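PDB 3DXI: putative aldolase from Bacteroides vulgatus ATCC 8482, which is of unknown function but folds as a TIM barrel and contains a region related to the HMGL-like family. Local coordinates for residues L80-T85 / D114-L119; I104-D109 / F128-N133; I108-I113 / V134-K139; F160-S165 / V187-H192. All coordinates share one frame; numbering follows the deposited sequence.

Interaction 1 of 4, residues L80-T85 / D114-L119; sequences LNEKNT and DRAIVL
Glu82 reaches from the turn after strand 75-81 to the flank of helix 113-124, where it meets Ala116 and Arg115 in succession. Its CB lies against Ile108 CG1 of the neighbouring strand. With CG anti to the backbone N (chi1 -166°), the aliphatic part is used first: Glu82 CG lies 3.7 Å from Ala116 CB, with Leu119 CD2 a little farther off. The chain then bends at chi2, which carries CD past the alanine to within 3.4 Å of Arg115 NH1. At the tip, Glu82 OE1 forms a salt bridge with Arg115 NH1 at 2.9 Å. The carboxylate and guanidinium planes are 38° apart, and NH1 is the nitrogen that meets the carboxylate. In the TIM barrel this is the place where a strand's outgoing turn packs against the helix that follows the neighbouring strand, 103-108. The turn itself is a short 3-10 segment, closed by Asn84 N on Asn81 O at 2.9 Å. Beyond the charged pair the contact becomes apolar, and Thr85 CG2 sits 3.8 Å from Leu119 CD1, the two side chains meeting at about a right angle. Leu90 of helix 90-94 touches both Thr85 and Leu119 and covers this end. Lys83 adds its CA at the edge of the Arg115 guanidinium, near the plane of the group and 4.1 Å from NH1.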
loop_
_atom_site.group_PDB
_atom_site.type_symbol
_atom_site.label_atom_id
_atom_site.label_comp_id
_atom_site.label_asym_id
_atom_site.label_seq_id
_atom_site.Cartn_x
_atom_site.Cartn_y
_atom_site.Cartn_z
ATOM N N LEU A 80 17.199 15.251 -16.606
ATOM C CA LEU A 80 18.374 14.897 -17.392
ATOM C C LEU A 80 19.048 13.725 -16.689
ATOM O O LEU A 80 19.161 13.722 -15.461
ATOM C CB LEU A 80 19.377 16.050 -17.439
ATOM C CG LEU A 80 19.065 17.340 -18.193
ATOM C CD1 LEU A 80 20.218 18.318 -17.996
ATOM C CD2 LEU A 80 18.862 17.033 -19.674
ATOM N N ASN A 81 19.485 12.732 -17.454
ATOM C CA ASN A 81 20.190 11.593 -16.880
ATOM C C ASN A 81 21.674 11.983 -16.840
ATOM O O ASN A 81 22.310 12.140 -17.884
ATOM C CB ASN A 81 19.995 10.343 -17.746
ATOM C CG ASN A 81 18.590 9.757 -17.634
ATOM O OD1 ASN A 81 18.055 9.214 -18.602
ATOM N ND2 ASN A 81 17.998 9.848 -16.449
ATOM N N GLU A 82 22.214 12.143 -15.632
ATOM C CA GLU A 82 23.612 12.534 -15.433
ATOM C C GLU A 82 24.617 11.668 -16.207
ATOM O O GLU A 82 25.534 12.190 -16.842
ATOM C CB GLU A 82 23.939 12.500 -13.935
ATOM C CG GLU A 82 25.228 13.194 -13.519
ATOM C CD GLU A 82 26.467 12.392 -13.854
ATOM O OE1 GLU A 82 26.450 11.152 -13.676
ATOM O OE2 GLU A 82 27.466 13.005 -14.280
ATOM N N LYS A 83 24.444 10.352 -16.162
ATOM C CA LYS A 83 25.358 9.445 -16.853
ATOM C C LYS A 83 25.401 9.651 -18.369
ATOM O O LYS A 83 26.314 9.167 -19.036
ATOM C CB LYS A 83 24.983 7.989 -16.558
ATOM C CG LYS A 83 23.643 7.565 -17.132
ATOM C CD LYS A 83 23.368 6.100 -16.838
ATOM C CE LYS A 83 22.075 5.639 -17.492
ATOM N NZ LYS A 83 21.781 4.214 -17.179
ATOM N N ASN A 84 24.417 10.361 -18.911
ATOM C CA ASN A 84 24.359 10.610 -20.350
ATOM C C ASN A 84 24.607 12.064 -20.700
ATOM O O ASN A 84 24.491 12.447 -21.858
ATOM C CB ASN A 84 22.986 10.234 -20.917
ATOM C CG ASN A 84 22.681 8.766 -20.788
ATOM O OD1 ASN A 84 23.548 7.925 -21.005
ATOM N ND2 ASN A 84 21.432 8.441 -20.451
ATOM N N THR A 85 24.951 12.878 -19.712
ATOM C CA THR A 85 25.145 14.296 -19.973
ATOM C C THR A 85 26.472 14.877 -19.498
ATOM O O THR A 85 26.872 14.697 -18.347
ATOM C CB THR A 85 23.999 15.104 -19.327
ATOM O OG1 THR A 85 22.741 14.589 -19.774
ATOM C CG2 THR A 85 24.097 16.569 -19.693
ATOM N N ASP A 114 30.095 13.943 -7.437
ATOM C CA ASP A 114 31.026 15.027 -7.742
ATOM C C ASP A 114 30.935 15.490 -9.193
ATOM O O ASP A 114 31.029 16.682 -9.473
ATOM C CB ASP A 114 32.472 14.626 -7.422
ATOM C CG ASP A 114 32.758 14.585 -5.925
ATOM O OD1 ASP A 114 32.248 15.456 -5.186
ATOM O OD2 ASP A 114 33.512 13.692 -5.484
ATOM N N ARG A 115 30.755 14.551 -10.117
ATOM C CA ARG A 115 30.646 14.900 -11.530
ATOM C C ARG A 115 29.319 15.625 -11.754
ATOM O O ARG A 115 29.226 16.543 -12.572
ATOM C CB ARG A 115 30.702 13.635 -12.391
ATOM C CG ARG A 115 30.916 13.896 -13.870
ATOM C CD ARG A 115 30.290 12.789 -14.703
ATOM N NE ARG A 115 30.824 11.475 -14.382
ATOM C CZ ARG A 115 30.144 10.338 -14.509
ATOM N NH1 ARG A 115 28.889 10.348 -14.941
ATOM N NH2 ARG A 115 30.727 9.184 -14.222
ATOM N N ALA A 116 28.294 15.212 -11.016
ATOM C CA ALA A 116 26.973 15.830 -11.132
ATOM C C ALA A 116 27.001 17.272 -10.623
ATOM O O ALA A 116 26.273 18.129 -11.131
ATOM C CB ALA A 116 25.937 15.015 -10.353
ATOM N N ILE A 117 27.844 17.539 -9.625
ATOM C CA ILE A 117 27.958 18.887 -9.067
ATOM C C ILE A 117 28.517 19.854 -10.109
ATOM O O ILE A 117 28.147 21.028 -10.144
ATOM C CB ILE A 117 28.858 18.903 -7.800
ATOM C CG1 ILE A 117 28.162 18.136 -6.672
ATOM C CG2 ILE A 117 29.156 20.351 -7.377
ATOM C CD1 ILE A 117 28.997 17.967 -5.419
ATOM N N VAL A 118 29.410 19.346 -10.953
ATOM C CA VAL A 118 30.009 20.136 -12.020
ATOM C C VAL A 118 28.903 20.502 -13.005
ATOM O O VAL A 118 28.811 21.634 -13.476
ATOM C CB VAL A 118 31.092 19.323 -12.771
ATOM C CG1 VAL A 118 31.546 20.084 -14.012
ATOM C CG2 VAL A 118 32.275 19.031 -11.838
ATOM N N LEU A 119 28.063 19.521 -13.315
ATOM C CA LEU A 119 26.954 19.717 -14.239
ATOM C C LEU A 119 25.975 20.727 -13.641
ATOM O O LEU A 119 25.596 21.710 -14.294
ATOM C CB LEU A 119 26.251 18.378 -14.482
ATOM C CG LEU A 119 25.228 18.275 -15.612
ATOM C CD1 LEU A 119 25.912 18.541 -16.948
ATOM C CD2 LEU A 119 24.605 16.881 -15.600
#

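Interaction 2 of 4, residues I104-D109 / F128-N133; sequences IRIAID and FEVGFN
Gly131 O accepts the shortest bond of this strand pair, 2.8 Å from Ile106 N, and also receives a CA-H...O contact from Arg105 CA at 3.3 Å. Four further backbone bonds continue the parallel ladder from Ile104 N on Glu129 O to Ile108 N on Asn133 O. The strands 103-108 and 129-134 that it ties together belong to one beta-alpha-beta unit of the barrel, with helix 113-124 as the crossover. Arg105 and Asn133 stand on the same face of the sheet as Ala107. There the Asn133 amide stands nearly upright, at 84°, over one face of the Arg105 guanidinium, its ND2 3.1 Å above the plane. Although Asn133 OD1 comes within 3.1 Å of Arg105 NE, the angle is too poor for a hydrogen bond; NH2 and NH1 form salt bridges with Asp216 and Glu42 respectively. The other face is apolar. Phe128, its CG beside the backbone N (chi1 -68°), presents a ring face to Ile104, whose CG1 lies 3.5 Å from Phe128 CG in a CH-pi contact. Farther along, Ile108 CD1 approaches Phe132 CD1 at 3.6 Å, obliquely to the ring. The two faces thus differ in chemistry: apolar packing toward the helices, and on the other side a buried arginine paired with two acids, which would probably offset its charge.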
loop_
_atom_site.group_PDB
_atom_site.type_symbol
_atom_site.label_atom_id
_atom_site.label_comp_id
_atom_site.label_asym_id
_atom_site.label_seq_id
_atom_site.Cartn_x
_atom_site.Cartn_y
_atom_site.Cartn_z
ATOM N N ILE A 104 15.472 22.006 -13.519
ATOM C CA ILE A 104 16.123 20.924 -14.228
ATOM C C ILE A 104 16.522 19.921 -13.157
ATOM O O ILE A 104 17.338 20.229 -12.286
ATOM C CB ILE A 104 17.406 21.401 -14.944
ATOM C CG1 ILE A 104 17.092 22.577 -15.877
ATOM C CG2 ILE A 104 18.026 20.242 -15.713
ATOM C CD1 ILE A 104 16.070 22.267 -16.969
ATOM N N ARG A 105 15.922 18.736 -13.190
ATOM C CA ARG A 105 16.269 17.715 -12.212
ATOM C C ARG A 105 17.269 16.779 -12.860
ATOM O O ARG A 105 17.178 16.498 -14.053
ATOM C CB ARG A 105 15.045 16.928 -11.776
ATOM C CG ARG A 105 14.004 17.754 -11.067
ATOM C CD ARG A 105 12.839 16.862 -10.741
ATOM N NE ARG A 105 12.794 16.499 -9.343
ATOM C CZ ARG A 105 12.102 15.475 -8.861
ATOM N NH1 ARG A 105 11.403 14.689 -9.669
ATOM N NH2 ARG A 105 12.071 15.274 -7.560
ATOM N N ILE A 106 18.221 16.304 -12.068
ATOM C CA ILE A 106 19.260 15.414 -12.564
ATOM C C ILE A 106 19.176 14.049 -11.893
ATOM O O ILE A 106 19.213 13.961 -10.668
ATOM C CB ILE A 106 20.653 16.017 -12.281
ATOM C CG1 ILE A 106 20.692 17.465 -12.792
ATOM C CG2 ILE A 106 21.733 15.177 -12.943
ATOM C CD1 ILE A 106 21.937 18.241 -12.395
ATOM N N ALA A 107 19.048 12.990 -12.689
ATOM C CA ALA A 107 19.003 11.635 -12.139
ATOM C C ALA A 107 20.459 11.277 -11.908
ATOM O O ALA A 107 21.229 11.146 -12.856
ATOM C CB ALA A 107 18.368 10.667 -13.128
ATOM N N ILE A 108 20.823 11.107 -10.641
ATOM C CA ILE A 108 22.205 10.830 -10.262
ATOM C C ILE A 108 22.470 9.564 -9.455
ATOM O O ILE A 108 21.748 9.247 -8.507
ATOM C CB ILE A 108 22.763 12.008 -9.431
ATOM C CG1 ILE A 108 22.515 13.330 -10.163
ATOM C CG2 ILE A 108 24.249 11.803 -9.159
ATOM C CD1 ILE A 108 22.744 14.557 -9.304
ATOM N N ASP A 109 23.527 8.854 -9.836
ATOM C CA ASP A 109 23.958 7.668 -9.108
ATOM C C ASP A 109 24.954 8.270 -8.114
ATOM O O ASP A 109 25.905 8.936 -8.525
ATOM C CB ASP A 109 24.686 6.688 -10.035
ATOM C CG ASP A 109 25.217 5.463 -9.296
ATOM O OD1 ASP A 109 25.674 5.602 -8.143
ATOM O OD2 ASP A 109 25.195 4.361 -9.880
ATOM N N PHE A 128 18.344 28.298 -14.254
ATOM C CA PHE A 128 17.360 27.279 -13.899
ATOM C C PHE A 128 17.465 26.907 -12.424
ATOM O O PHE A 128 18.515 27.074 -11.808
ATOM C CB PHE A 128 17.601 25.989 -14.698
ATOM C CG PHE A 128 17.336 26.103 -16.172
ATOM C CD1 PHE A 128 16.033 26.166 -16.659
ATOM C CD2 PHE A 128 18.391 26.105 -17.079
ATOM C CE1 PHE A 128 15.787 26.223 -18.030
ATOM C CE2 PHE A 128 18.159 26.162 -18.457
ATOM C CZ PHE A 128 16.856 26.220 -18.933
ATOM N N GLU A 129 16.370 26.408 -11.864
ATOM C CA GLU A 129 16.391 25.899 -10.496
ATOM C C GLU A 129 17.013 24.522 -10.744
ATOM O O GLU A 129 16.763 23.924 -11.795
ATOM C CB GLU A 129 14.974 25.715 -9.950
ATOM C CG GLU A 129 14.322 26.964 -9.372
ATOM C CD GLU A 129 12.858 26.738 -9.046
ATOM O OE1 GLU A 129 12.405 25.575 -9.087
ATOM O OE2 GLU A 129 12.159 27.719 -8.741
ATOM N N VAL A 130 17.819 24.016 -9.816
ATOM C CA VAL A 130 18.437 22.708 -10.021
ATOM C C VAL A 130 18.047 21.698 -8.958
ATOM O O VAL A 130 18.117 21.983 -7.763
ATOM C CB VAL A 130 19.981 22.800 -10.048
ATOM C CG1 VAL A 130 20.587 21.409 -10.257
ATOM C CG2 VAL A 130 20.418 23.729 -11.153
ATOM N N GLY A 131 17.630 20.517 -9.404
ATOM C CA GLY A 131 17.252 19.464 -8.483
ATOM C C GLY A 131 18.125 18.226 -8.619
ATOM O O GLY A 131 18.431 17.788 -9.730
ATOM N N PHE A 132 18.544 17.671 -7.486
ATOM C CA PHE A 132 19.358 16.461 -7.478
ATOM C C PHE A 132 18.459 15.289 -7.077
ATOM O O PHE A 132 17.933 15.268 -5.962
ATOM C CB PHE A 132 20.494 16.539 -6.438
ATOM C CG PHE A 132 21.643 17.438 -6.818
ATOM C CD1 PHE A 132 22.957 16.989 -6.682
ATOM C CD2 PHE A 132 21.428 18.742 -7.242
ATOM C CE1 PHE A 132 24.036 17.828 -6.960
ATOM C CE2 PHE A 132 22.499 19.590 -7.523
ATOM C CZ PHE A 132 23.804 19.134 -7.381
ATOM N N ASN A 133 18.267 14.332 -7.979
ATOM C CA ASN A 133 17.478 13.146 -7.662
ATOM C C ASN A 133 18.496 12.022 -7.530
ATOM O O ASN A 133 18.818 11.337 -8.504
ATOM C CB ASN A 133 16.466 12.850 -8.773
ATOM C CG ASN A 133 15.124 13.546 -8.543
ATOM O OD1 ASN A 133 15.074 14.737 -8.211
ATOM N ND2 ASN A 133 14.032 12.804 -8.720
#

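Interaction 3 of 4, residues I108-I113 / V134-K139; sequences IDPQNI and VMYMSK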
loop_
_atom_site.group_PDB
_atom_site.type_symbol
_atom_site.label_atom_id
_atom_site.label_comp_id
_atom_site.label_asym_id
_atom_site.label_seq_id
_atom_site.Cartn_x
_atom_site.Cartn_y
_atom_site.Cartn_z
ATOM N N ILE A 108 20.823 11.107 -10.641
ATOM C CA ILE A 108 22.205 10.830 -10.262
ATOM C C ILE A 108 22.470 9.564 -9.455
ATOM O O ILE A 108 21.748 9.247 -8.507
ATOM C CB ILE A 108 22.763 12.008 -9.431
ATOM C CG1 ILE A 108 22.515 13.330 -10.163
ATOM C CG2 ILE A 108 24.249 11.803 -9.159
ATOM C CD1 ILE A 108 22.744 14.557 -9.304
ATOM N N ASP A 109 23.527 8.854 -9.836
ATOM C CA ASP A 109 23.958 7.668 -9.108
ATOM C C ASP A 109 24.954 8.270 -8.114
ATOM O O ASP A 109 25.905 8.936 -8.525
ATOM C CB ASP A 109 24.686 6.688 -10.035
ATOM C CG ASP A 109 25.217 5.463 -9.296
ATOM O OD1 ASP A 109 25.674 5.602 -8.143
ATOM O OD2 ASP A 109 25.195 4.361 -9.880
ATOM N N PRO A 110 24.743 8.054 -6.800
ATOM C CA PRO A 110 25.619 8.581 -5.739
ATOM C C PRO A 110 27.122 8.455 -6.009
ATOM O O PRO A 110 27.929 9.241 -5.509
ATOM C CB PRO A 110 25.170 7.807 -4.494
ATOM C CG PRO A 110 24.570 6.557 -5.052
ATOM C CD PRO A 110 23.804 7.064 -6.247
ATOM N N GLN A 111 27.482 7.459 -6.808
ATOM C CA GLN A 111 28.869 7.210 -7.192
ATOM C C GLN A 111 29.440 8.370 -8.022
ATOM O O GLN A 111 30.648 8.620 -8.006
ATOM C CB GLN A 111 28.928 5.914 -8.004
ATOM C CG GLN A 111 30.216 5.683 -8.777
ATOM C CD GLN A 111 31.156 4.723 -8.084
ATOM O OE1 GLN A 111 30.742 3.663 -7.606
ATOM N NE2 GLN A 111 32.431 5.077 -8.043
ATOM N N ASN A 112 28.559 9.075 -8.728
ATOM C CA ASN A 112 28.937 10.195 -9.592
ATOM C C ASN A 112 28.497 11.566 -9.072
ATOM O O ASN A 112 28.339 12.507 -9.852
ATOM C CB ASN A 112 28.329 9.979 -10.979
ATOM C CG ASN A 112 28.672 8.629 -11.554
ATOM O OD1 ASN A 112 27.801 7.916 -12.058
ATOM N ND2 ASN A 112 29.945 8.264 -11.487
ATOM N N ILE A 113 28.303 11.687 -7.765
ATOM C CA ILE A 113 27.862 12.952 -7.186
ATOM C C ILE A 113 28.780 14.134 -7.531
ATOM O O ILE A 113 28.296 15.208 -7.895
ATOM C CB ILE A 113 27.707 12.825 -5.638
ATOM C CG1 ILE A 113 26.942 14.031 -5.086
ATOM C CG2 ILE A 113 29.065 12.689 -4.975
ATOM C CD1 ILE A 113 25.507 14.113 -5.583
ATOM N N VAL A 134 19.020 11.860 -6.317
ATOM C CA VAL A 134 20.042 10.851 -6.036
ATOM C C VAL A 134 19.470 9.475 -5.718
ATOM O O VAL A 134 18.686 9.307 -4.789
ATOM C CB VAL A 134 20.957 11.315 -4.884
ATOM C CG1 VAL A 134 22.080 10.295 -4.655
ATOM C CG2 VAL A 134 21.535 12.697 -5.215
HETATM N N MSE A 135 19.893 8.491 -6.503
HETATM C CA MSE A 135 19.428 7.117 -6.367
HETATM C C MSE A 135 20.083 6.326 -5.245
HETATM O O MSE A 135 21.065 6.759 -4.650
HETATM C CB MSE A 135 19.660 6.379 -7.684
HETATM C CG MSE A 135 19.310 7.210 -8.901
HETATM SE SE MSE A 135 19.664 6.332 -10.591
HETATM C CE MSE A 135 21.445 5.674 -10.271
ATOM N N TYR A 136 19.505 5.159 -4.973
ATOM C CA TYR A 136 19.985 4.226 -3.961
ATOM C C TYR A 136 20.216 4.806 -2.572
ATOM O O TYR A 136 21.289 4.630 -1.999
ATOM C CB TYR A 136 21.274 3.559 -4.439
ATOM C CG TYR A 136 21.263 3.205 -5.907
ATOM C CD1 TYR A 136 20.233 2.442 -6.460
ATOM C CD2 TYR A 136 22.280 3.643 -6.747
ATOM C CE1 TYR A 136 20.220 2.127 -7.822
ATOM C CE2 TYR A 136 22.279 3.336 -8.096
ATOM C CZ TYR A 136 21.250 2.580 -8.631
ATOM O OH TYR A 136 21.261 2.284 -9.975
HETATM N N MSE A 137 19.211 5.472 -2.020
HETATM C CA MSE A 137 19.348 6.043 -0.690
HETATM C C MSE A 137 19.576 4.925 0.333
HETATM O O MSE A 137 20.017 5.177 1.448
HETATM C CB MSE A 137 18.095 6.844 -0.329
HETATM C CG MSE A 137 16.826 6.014 -0.200
HETATM SE SE MSE A 137 15.235 7.127 -0.054
HETATM C CE MSE A 137 15.463 7.699 1.783
ATOM N N SER A 138 19.268 3.690 -0.050
ATOM C CA SER A 138 19.448 2.547 0.849
ATOM C C SER A 138 20.917 2.132 0.963
ATOM O O SER A 138 21.250 1.215 1.716
ATOM C CB SER A 138 18.652 1.345 0.351
ATOM O OG SER A 138 19.218 0.845 -0.850
ATOM N N LYS A 139 21.792 2.796 0.213
ATOM C CA LYS A 139 23.215 2.466 0.242
ATOM C C LYS A 139 24.080 3.612 0.762
ATOM O O LYS A 139 25.281 3.435 0.991
ATOM C CB LYS A 139 23.686 2.072 -1.162
ATOM C CG LYS A 139 22.904 0.929 -1.785
ATOM C CD LYS A 139 23.481 0.524 -3.132
ATOM C CE LYS A 139 22.711 -0.656 -3.726
ATOM N NZ LYS A 139 23.313 -1.170 -4.997
#
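The loops that leave two adjacent strands of the barrel, at their C-terminal ends, run together here: segment 108-113 follows strand 103-108, and segment 134-139 follows strand 129-134. The last rung of the ladder joins them, Met135 N giving a bond of 2.8 Å and 175° to Ile108 O. The same oxygen also takes a CA-H...O contact from Val134 CA at 3.4 Å. Past this rung the chains separate, and side chains bridge the gap. Met135, a selenomethionine, runs extended through chi2 and then bends at chi3 (-47°), which brings its CE to 3.4 Å from Asp109 CB, the two side chains crossing at about a right angle. Asp109 presents its carboxylate to the edge of the Tyr136 ring, OD2 lying 3.6 Å from Tyr136 CE2 and the two planes 75° apart. Its other oxygen, OD1, accepts from Gln111 N at 2.9 Å and so closes an Asx turn, which holds the carboxylate against its own loop. Pro110 wedges between the loops: its CD is 3.2 Å from Met135 O, with Tyr136 CD2 next in line, and its CB packs on Val134 CG1 at 4.0 Å. Trp140 donates its indole N-H to Met135 O, while Ser165 OG bonds to Tyr136 N. Such pairing of loops that leave adjacent strands is typical of the C-terminal rim of a TIM barrel, the end at which enzymes of this fold carry their active sites.

Interaction 4 of 4, residues F160-S165 / V187-H192; sequences FCMVDS and VPVGFH
Gly190 uses both its backbone polar atoms on strand 159-163: its N donates to Phe160 O at 2.8 Å, and its O accepts from Met162 N at 2.7 Å. In both bonds the donor stands well out of the carbonyl plane, 41° at Phe160 O and 46° at Gly190 O. Three more bonds complete the parallel ladder, from Phe160 N on Pro188 O to Asp164 N on His192 O, the latter 2.9 Å long. The carbonyls of Phe160, Gly190 and Met162 each receive a CA-H...O contact as well. Side-chain polar groups look elsewhere: His192 ND1 is bonded to Asp216, and the Asp164 carboxylate takes the backbone N-H groups of His194 and Ile169. Of the Asp164 side chain, CB packs on the Phe191 ring, 4.0 Å from Phe191 CE1. Cys161 SG, anti to the backbone N (chi1 -174°), comes 3.8 Å from His192 CB on one face of the sheet. On the other, the selenomethionine Met162 bends at chi3 and lays CE 4.2 Å from Val189 CG1; Val189 in turn packs on Leu178 and Val181 of helix 171-184. Two parallel strands joined through that helix form a beta-alpha-beta unit, the repeating element of the TIM barrel.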
loop_
_atom_site.group_PDB
_atom_site.type_symbol
_atom_site.label_atom_id
_atom_site.label_comp_id
_atom_site.label_asym_id
_atom_site.label_seq_id
_atom_site.Cartn_x
_atom_site.Cartn_y
_atom_site.Cartn_z
ATOM N N PHE A 160 17.263 18.568 -3.058
ATOM C CA PHE A 160 18.048 17.350 -2.908
ATOM C C PHE A 160 16.996 16.270 -2.655
ATOM O O PHE A 160 16.488 16.143 -1.541
ATOM C CB PHE A 160 18.996 17.432 -1.710
ATOM C CG PHE A 160 19.846 16.202 -1.538
ATOM C CD1 PHE A 160 20.934 15.973 -2.374
ATOM C CD2 PHE A 160 19.527 15.246 -0.575
ATOM C CE1 PHE A 160 21.691 14.813 -2.259
ATOM C CE2 PHE A 160 20.281 14.077 -0.449
ATOM C CZ PHE A 160 21.364 13.861 -1.294
ATOM N N CYS A 161 16.671 15.500 -3.690
ATOM C CA CYS A 161 15.648 14.458 -3.598
ATOM C C CYS A 161 16.192 13.058 -3.304
ATOM O O CYS A 161 17.004 12.529 -4.063
ATOM C CB CYS A 161 14.842 14.440 -4.900
ATOM S SG CYS A 161 13.418 13.330 -4.898
HETATM N N MSE A 162 15.754 12.469 -2.192
HETATM C CA MSE A 162 16.186 11.121 -1.819
HETATM C C MSE A 162 15.283 10.120 -2.539
HETATM O O MSE A 162 14.070 10.126 -2.351
HETATM C CB MSE A 162 16.078 10.927 -0.302
HETATM C CG MSE A 162 16.771 12.008 0.516
HETATM SE SE MSE A 162 16.618 11.675 2.408
HETATM C CE MSE A 162 14.705 11.894 2.605
ATOM N N VAL A 163 15.876 9.259 -3.363
ATOM C CA VAL A 163 15.103 8.284 -4.130
ATOM C C VAL A 163 15.127 6.847 -3.604
ATOM O O VAL A 163 16.179 6.210 -3.529
ATOM C CB VAL A 163 15.565 8.276 -5.602
ATOM C CG1 VAL A 163 14.714 7.317 -6.424
ATOM C CG2 VAL A 163 15.482 9.686 -6.168
ATOM N N ASP A 164 13.942 6.356 -3.248
ATOM C CA ASP A 164 13.743 4.998 -2.747
ATOM C C ASP A 164 13.774 4.098 -3.989
ATOM O O ASP A 164 12.764 3.522 -4.382
ATOM C CB ASP A 164 12.382 4.940 -2.035
ATOM C CG ASP A 164 11.976 3.535 -1.615
ATOM O OD1 ASP A 164 12.859 2.697 -1.336
ATOM O OD2 ASP A 164 10.750 3.281 -1.543
ATOM N N SER A 165 14.956 3.998 -4.595
ATOM C CA SER A 165 15.177 3.232 -5.826
ATOM C C SER A 165 14.620 1.816 -5.893
ATOM O O SER A 165 14.004 1.438 -6.891
ATOM C CB SER A 165 16.674 3.202 -6.152
ATOM O OG SER A 165 17.142 4.487 -6.533
ATOM N N VAL A 187 20.306 22.755 1.806
ATOM C CA VAL A 187 19.292 22.831 0.761
ATOM C C VAL A 187 18.000 22.075 1.054
ATOM O O VAL A 187 17.965 21.148 1.866
ATOM C CB VAL A 187 19.844 22.339 -0.601
ATOM C CG1 VAL A 187 21.066 23.157 -0.989
ATOM C CG2 VAL A 187 20.177 20.856 -0.535
ATOM N N PRO A 188 16.904 22.494 0.406
ATOM C CA PRO A 188 15.600 21.852 0.586
ATOM C C PRO A 188 15.748 20.360 0.269
ATOM O O PRO A 188 16.504 19.982 -0.630
ATOM C CB PRO A 188 14.722 22.582 -0.425
ATOM C CG PRO A 188 15.307 23.977 -0.416
ATOM C CD PRO A 188 16.792 23.699 -0.439
ATOM N N VAL A 189 15.048 19.513 1.011
ATOM C CA VAL A 189 15.139 18.075 0.778
ATOM C C VAL A 189 13.809 17.493 0.314
ATOM O O VAL A 189 12.738 17.965 0.708
ATOM C CB VAL A 189 15.595 17.331 2.057
ATOM C CG1 VAL A 189 15.726 15.839 1.783
ATOM C CG2 VAL A 189 16.925 17.910 2.548
ATOM N N GLY A 190 13.889 16.470 -0.533
ATOM C CA GLY A 190 12.693 15.813 -1.031
ATOM C C GLY A 190 12.788 14.300 -0.927
ATOM O O GLY A 190 13.860 13.745 -0.660
ATOM N N PHE A 191 11.659 13.633 -1.142
ATOM C CA PHE A 191 11.590 12.180 -1.092
ATOM C C PHE A 191 10.768 11.649 -2.259
ATOM O O PHE A 191 9.689 12.171 -2.568
ATOM C CB PHE A 191 10.936 11.713 0.210
ATOM C CG PHE A 191 10.727 10.218 0.281
ATOM C CD1 PHE A 191 11.822 9.347 0.376
ATOM C CD2 PHE A 191 9.440 9.677 0.229
ATOM C CE1 PHE A 191 11.639 7.963 0.418
ATOM C CE2 PHE A 191 9.239 8.291 0.272
ATOM C CZ PHE A 191 10.341 7.428 0.368
ATOM N N HIS A 192 11.286 10.618 -2.913
ATOM C CA HIS A 192 10.582 9.982 -4.020
ATOM C C HIS A 192 10.522 8.497 -3.676
ATOM O O HIS A 192 11.503 7.768 -3.837
ATOM C CB HIS A 192 11.319 10.194 -5.347
ATOM C CG HIS A 192 10.601 9.619 -6.532
ATOM N ND1 HIS A 192 10.364 10.341 -7.683
ATOM C CD2 HIS A 192 10.083 8.386 -6.751
ATOM C CE1 HIS A 192 9.736 9.577 -8.559
ATOM N NE2 HIS A 192 9.553 8.385 -8.019
#

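How the interactions relate
All four contacts lie along the consecutive strands 75-81 to 189-192 of a closed eight-stranded parallel barrel. Interactions 1 and 2, with centres about 9 Å apart, are coupled by backbone bonds between strands 75-81 and 103-108 and by Ala116 packing on Ile108. Interaction 3 continues interaction 2 past the strand ends, sharing Ile108 and Asp109. Along the chain the segments of interaction 1 alternate with those of interactions 2 and 3. Interaction 4 follows in series, about 10 Å from interaction 2 between centres and joined to it through strands 129-134 and 159-163. Interactions 1 and 4 do not touch, their centres being about 17 Å apart. Each strand is thus tied to the next round the barrel wall.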